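Local structure of protein-tyrosine-phosphatase PTP1 (Arabidopsis thaliana, 6KRW) at residues V296-L299 / E300-A304; A54-S57 / V58-E61. The protein removes phosphate from phosphotyrosine in proteins, dephosphorylating and probably inhibiting the MAP kinase MPK6, and modulates plant defence responses. One frame throughout, in Å; residues are numbered along the deposited sequence.

The two interactions are local ones on opposite sides of the single phosphatase chain, their centres 44 Å apart and their nearest atoms about 34 Å apart. Interaction 2 (54-57 with 58-61) comes first, where helix 52-55 runs out into the loop that leads towards strand 75-77, and lies nearer the catalytic face: the side chain of Met55 is about 12 Å from that of Ile241, a probable substrate-binding residue. Interaction 1 (296-299 with 300-304) comes last, on helix 285-303, which packs against helices 7-24, 214-223 and 242-259. They share no helix or strand; one shapes a surface loop, the other the C-terminal end of a helix, away from the annotated sites.

Interaction 1: residues V296-L299 / E300-A304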
ATOM      1  N   VAL A 296     -13.775  -5.297  10.662  1.00 21.87           N
ATOM      2  CA  VAL A 296     -14.565  -5.915  11.763  1.00 23.57           C
ATOM      3  C   VAL A 296     -13.685  -6.889  12.544  1.00 23.97           C
ATOM      4  O   VAL A 296     -13.701  -6.819  13.792  1.00 25.26           O
ATOM      5  CB  VAL A 296     -15.843  -6.579  11.231  1.00 23.90           C
ATOM      6  CG1 VAL A 296     -16.457  -7.523  12.254  1.00 28.16           C
ATOM      7  CG2 VAL A 296     -16.846  -5.528  10.804  1.00 26.37           C
ATOM      8  N   ASP A 297     -12.975  -7.779  11.851  1.00 23.13           N
ATOM      9  CA  ASP A 297     -12.160  -8.832  12.527  1.00 23.73           C
ATOM     10  C   ASP A 297     -11.098  -8.148  13.391  1.00 24.07           C
ATOM     11  O   ASP A 297     -10.872  -8.593  14.529  1.00 28.38           O
ATOM     12  CB  ASP A 297     -11.521  -9.770  11.509  1.00 25.98           C
ATOM     13  CG  ASP A 297     -12.534 -10.675  10.833  1.00 26.57           C
ATOM     14  OD1 ASP A 297     -13.700 -10.697  11.290  1.00 32.54           O
ATOM     15  OD2 ASP A 297     -12.165 -11.317   9.816  1.00 29.31           O
ATOM     16  N   GLU A 298     -10.524  -7.042  12.885  1.00 24.30           N
ATOM     17  CA  GLU A 298      -9.450  -6.393  13.662  1.00 25.32           C
ATOM     18  C   GLU A 298     -10.049  -5.667  14.864  1.00 24.99           C
ATOM     19  O   GLU A 298      -9.444  -5.687  15.950  1.00 28.46           O
ATOM     20  CB  GLU A 298      -8.580  -5.501  12.794  1.00 27.03           C
ATOM     21  CG  GLU A 298      -7.361  -5.006  13.537  1.00 28.18           C
ATOM     22  CD  GLU A 298      -6.414  -6.089  14.007  1.00 30.93           C
ATOM     23  OE1 GLU A 298      -6.530  -7.205  13.505  1.00 33.12           O
ATOM     24  OE2 GLU A 298      -5.560  -5.783  14.837  1.00 30.85           O
ATOM     25  N   LEU A 299     -11.177  -4.985  14.680  1.00 25.42           N
ATOM     26  CA  LEU A 299     -11.858  -4.304  15.810  1.00 24.80           C
ATOM     27  C   LEU A 299     -12.283  -5.324  16.881  1.00 25.99           C
ATOM     28  O   LEU A 299     -12.249  -4.952  18.068  1.00 31.12           O
ATOM     29  CB  LEU A 299     -13.063  -3.512  15.305  1.00 25.76           C
ATOM     30  CG  LEU A 299     -12.726  -2.246  14.514  1.00 23.20           C
ATOM     31  CD1 LEU A 299     -13.966  -1.646  13.879  1.00 25.02           C
ATOM     32  CD2 LEU A 299     -12.022  -1.220  15.406  1.00 25.71           C
ATOM     33  N   GLU A 300     -12.627  -6.559  16.502  1.00 27.65           N
ATOM     34  CA  GLU A 300     -12.950  -7.618  17.494  1.00 27.84           C
ATOM     35  C   GLU A 300     -11.688  -7.983  18.284  1.00 31.05           C
ATOM     36  O   GLU A 300     -11.803  -8.110  19.521  1.00 39.88           O
ATOM     37  CB  GLU A 300     -13.556  -8.831  16.800  1.00 29.00           C
ATOM     38  CG  GLU A 300     -14.971  -8.612  16.360  1.00 32.84           C
ATOM     39  CD  GLU A 300     -15.595  -9.742  15.557  1.00 45.37           C
ATOM     40  OE1 GLU A 300     -14.864 -10.700  15.147  1.00 51.43           O
ATOM     41  OE2 GLU A 300     -16.838  -9.678  15.370  1.00 56.05           O
ATOM     42  N   ASP A 301     -10.537  -8.087  17.617  1.00 29.74           N
ATOM     43  CA  ASP A 301      -9.250  -8.352  18.313  1.00 35.66           C
ATOM     44  C   ASP A 301      -8.928  -7.200  19.263  1.00 34.87           C
ATOM     45  O   ASP A 301      -8.556  -7.476  20.415  1.00 38.33           O
ATOM     46  CB  ASP A 301      -8.105  -8.511  17.325  1.00 40.69           C
ATOM     47  CG  ASP A 301      -7.996  -9.897  16.742  1.00 40.73           C
ATOM     48  OD1 ASP A 301      -8.825 -10.748  17.095  1.00 43.38           O
ATOM     49  OD2 ASP A 301      -7.082 -10.104  15.940  1.00 44.46           O
ATOM     50  N   LEU A 302      -9.102  -5.956  18.802  1.00 36.96           N
ATOM     51  CA  LEU A 302      -8.670  -4.774  19.594  1.00 33.98           C
ATOM     52  C   LEU A 302      -9.544  -4.649  20.847  1.00 38.41           C
ATOM     53  O   LEU A 302      -9.047  -4.126  21.859  1.00 42.19           O
ATOM     54  CB  LEU A 302      -8.731  -3.511  18.729  1.00 35.99           C
ATOM     55  CG  LEU A 302      -7.651  -3.410  17.651  1.00 32.10           C
ATOM     56  CD1 LEU A 302      -8.024  -2.371  16.602  1.00 32.11           C
ATOM     57  CD2 LEU A 302      -6.288  -3.108  18.267  1.00 36.03           C
ATOM     58  N   THR A 303     -10.779  -5.151  20.800  1.00 35.91           N
ATOM     59  CA  THR A 303     -11.730  -4.956  21.929  1.00 37.28           C
ATOM     60  C   THR A 303     -11.909  -6.248  22.723  1.00 40.77           C
ATOM     61  O   THR A 303     -12.733  -6.241  23.659  1.00 42.04           O
ATOM     62  CB  THR A 303     -13.086  -4.462  21.424  1.00 34.93           C
ATOM     63  OG1 THR A 303     -13.607  -5.408  20.484  1.00 34.93           O
ATOM     64  CG2 THR A 303     -12.974  -3.091  20.797  1.00 37.94           C
ATOM     65  N   ALA A 304     -11.196  -7.316  22.355  1.00 44.15           N
ATOM     66  CA  ALA A 304     -11.419  -8.641  22.994  1.00 53.13           C
ATOM     67  C   ALA A 304     -11.266  -8.524  24.514  1.00 53.55           C
ATOM     68  O   ALA A 304     -10.257  -7.947  24.985  1.00 51.23           O
ATOM     69  CB  ALA A 304     -10.485  -9.670  22.412  1.00 54.83           C
TER
HETATM   70  O   HOH W   1     -11.220 -11.323  14.950  1.00 43.69           O
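Glu300 N donates to Val296 O at 2.9 Å, and the same i to i-4 bonding carries Asp301 N to Asp297 O and Leu302 N to Glu298 O. The bond from Thr303 N to Leu299 O is weak, but that carbonyl has a second donor in the hydroxyl: Thr303 OG1 reaches Leu299 O at 2.8 Å. A chi1 of 58° sets OG1 between its own backbone N and carbonyl carbon, turned back onto the preceding turn. A valine at this site would keep the bulk but would probably leave Leu299 O with the weak backbone donor alone of these two. Water 1 gives one proton to Asp297 O at 2.8 Å and the other to Asp301 OD1, tying a backbone carbonyl to a side chain one turn on.

All this belongs to helix 285-303, the C-terminal helix of the phosphatase domain, whose acidic side faces helix 214-223. There Glu298 OE1 and Asp301 OD2 stand 3.8 Å apart, their carboxylate planes 76° from each other; Arg217 and Lys221 each bridge to both residues, and probably offset the repulsion, and Glu298 OE2 also bonds the hydroxyl of Tyr224. Asp297 OD1 and Glu300 OE1 lie 4.0 Å apart, while Glu300 OE2 pairs with Arg21 and Asp297 OD2 with Thr213. Val296 CG1 lies 3.8 Å from Glu300 OE2.

Among the apolar contacts, Glu298, its chain bent at chi2 (62°), brings CG to 4.1 Å from Leu302 CD1. Leu299 CD2 meets Leu302 CD1 at 4.3 Å, and both leucines rest on Ile254 of helix 242-259.

Interaction 2: residues A54-S57 / V58-E61; sequences AMNS and VNVE
Val58 CG2 lies 4.0 Å from Ser57 OG. The same hydroxyl stands between its own backbone N and carbonyl carbon, which brings Ser57 OG to 3.0 Å from Val58 N; the angle is too poor for a hydrogen bond, and the closeness follows from the rotamer.

Asn59 closes the turn. Its backbone N donates to Asn56 O at 2.9 Å. With Ser57 and Val58 both near helical backbone angles, residues 56-59 form a type I beta turn, which follows directly on helix 52-55 and delivers the chain to Lys62 and Asn63. These begin a KNRY sequence of the kind found in the phosphotyrosine-recognition loop of classical tyrosine phosphatases. The side chain of Asn59 runs alongside that of Asn56, pointing the same way, and Asn59 ND2 comes within 3.9 Å of Asn56 CB. The two amides, with planes 57° apart, do not bond to each other. Instead Asn59 ND2 donates to Val53 O and Ala86 O, and OD1 accepts from Lys62 NZ; three partners thus fix the rotation of this buried amide.

Val60 straddles the carbonyls of the first segment with its two methyls. With chi1 at -78°, CG1 lies beside the backbone N, 3.3 Å from Asn56 O, and also 3.6 Å from Met55 O. The other branch, CG2, packs at 3.3 Å against Ser57 O. Glu61, next along, turns its backbone O to His115 NE2, while Asn63 ND2 binds Ala54 O.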
ATOM      1  N   ALA A  54       3.084  11.190 -16.374  1.00 19.64           N
ATOM      2  CA  ALA A  54       2.990   9.725 -16.558  1.00 21.78           C
ATOM      3  C   ALA A  54       2.728   9.385 -18.023  1.00 26.83           C
ATOM      4  O   ALA A  54       3.167   8.275 -18.454  1.00 28.34           O
ATOM      5  CB  ALA A  54       1.894   9.153 -15.690  1.00 20.93           C
ATOM      6  N   MET A  55       1.962  10.229 -18.720  1.00 26.55           N
ATOM      7  CA  MET A  55       1.509   9.947 -20.111  1.00 34.27           C
ATOM      8  C   MET A  55       2.546  10.469 -21.120  1.00 41.89           C
ATOM      9  O   MET A  55       2.361  10.222 -22.300  1.00 41.09           O
ATOM     10  CB  MET A  55       0.122  10.544 -20.399  1.00 42.86           C
ATOM     11  CG  MET A  55      -1.011   9.958 -19.559  1.00 42.48           C
ATOM     12  SD  MET A  55      -1.138   8.181 -19.676  1.00 49.06           S
ATOM     13  CE  MET A  55      -2.432   7.842 -18.497  1.00 52.93           C
ATOM     14  N   ASN A  56       3.618  11.120 -20.651  1.00 33.80           N
ATOM     15  CA  ASN A  56       4.716  11.637 -21.507  1.00 39.56           C
ATOM     16  C   ASN A  56       5.323  10.497 -22.314  1.00 38.85           C
ATOM     17  O   ASN A  56       5.531   9.422 -21.721  1.00 35.77           O
ATOM     18  CB  ASN A  56       5.868  12.190 -20.666  1.00 52.73           C
ATOM     19  CG  ASN A  56       6.043  13.671 -20.819  1.00 66.96           C
ATOM     20  OD1 ASN A  56       5.651  14.223 -21.838  1.00 81.16           O
ATOM     21  ND2 ASN A  56       6.642  14.302 -19.821  1.00 62.44           N
ATOM     22  N   SER A  57       5.763  10.788 -23.534  1.00 44.35           N
ATOM     23  CA  SER A  57       6.406   9.766 -24.401  1.00 44.89           C
ATOM     24  C   SER A  57       7.683   9.235 -23.733  1.00 46.95           C
ATOM     25  O   SER A  57       7.952   8.026 -23.845  1.00 46.77           O
ATOM     26  CB  SER A  57       6.683  10.323 -25.768  1.00 55.36           C
ATOM     27  OG  SER A  57       7.699  11.309 -25.687  1.00 58.07           O
ATOM     28  N   VAL A  58       8.415  10.078 -23.003  1.00 44.33           N
ATOM     29  CA  VAL A  58       9.658   9.628 -22.312  1.00 41.71           C
ATOM     30  C   VAL A  58       9.342   8.669 -21.144  1.00 35.68           C
ATOM     31  O   VAL A  58      10.249   7.952 -20.727  1.00 37.82           O
ATOM     32  CB  VAL A  58      10.479  10.829 -21.832  1.00 55.96           C
ATOM     33  CG1 VAL A  58      11.870  10.379 -21.438  1.00 71.40           C
ATOM     34  CG2 VAL A  58      10.552  11.917 -22.904  1.00 54.59           C
ATOM     35  N   ASN A  59       8.127   8.685 -20.600  1.00 38.08           N
ATOM     36  CA  ASN A  59       7.798   7.926 -19.360  1.00 30.14           C
ATOM     37  C   ASN A  59       6.863   6.742 -19.629  1.00 28.51           C
ATOM     38  O   ASN A  59       6.701   5.931 -18.716  1.00 29.36           O
ATOM     39  CB  ASN A  59       7.191   8.844 -18.309  1.00 26.52           C
ATOM     40  CG  ASN A  59       8.225   9.788 -17.752  1.00 27.38           C
ATOM     41  OD1 ASN A  59       9.387   9.434 -17.607  1.00 28.68           O
ATOM     42  ND2 ASN A  59       7.809  11.023 -17.475  1.00 24.71           N
ATOM     43  N   VAL A  60       6.289   6.616 -20.821  1.00 35.99           N
ATOM     44  CA  VAL A  60       5.206   5.602 -21.014  1.00 43.05           C
ATOM     45  C   VAL A  60       5.728   4.191 -20.715  1.00 37.57           C
ATOM     46  O   VAL A  60       4.975   3.419 -20.117  1.00 39.87           O
ATOM     47  CB  VAL A  60       4.569   5.701 -22.410  1.00 51.10           C
ATOM     48  CG1 VAL A  60       3.601   6.868 -22.478  1.00 58.45           C
ATOM     49  CG2 VAL A  60       5.605   5.795 -23.515  1.00 50.72           C
ATOM     50  N   GLU A  61       6.968   3.884 -21.083  1.00 35.09           N
ATOM     51  CA  GLU A  61       7.533   2.524 -20.858  1.00 40.69           C
ATOM     52  C   GLU A  61       7.826   2.287 -19.375  1.00 35.24           C
ATOM     53  O   GLU A  61       8.171   1.201 -19.016  1.00 37.44           O
ATOM     54  CB  GLU A  61       8.835   2.344 -21.635  1.00 50.09           C
ATOM     55  CG  GLU A  61       8.643   1.942 -23.076  1.00 68.14           C
ATOM     56  CD  GLU A  61       9.949   1.613 -23.778  1.00 99.01           C
ATOM     57  OE1 GLU A  61      10.034   1.850 -24.991  1.00128.76           O
ATOM     58  OE2 GLU A  61      10.881   1.126 -23.100  1.00 99.52           O
TER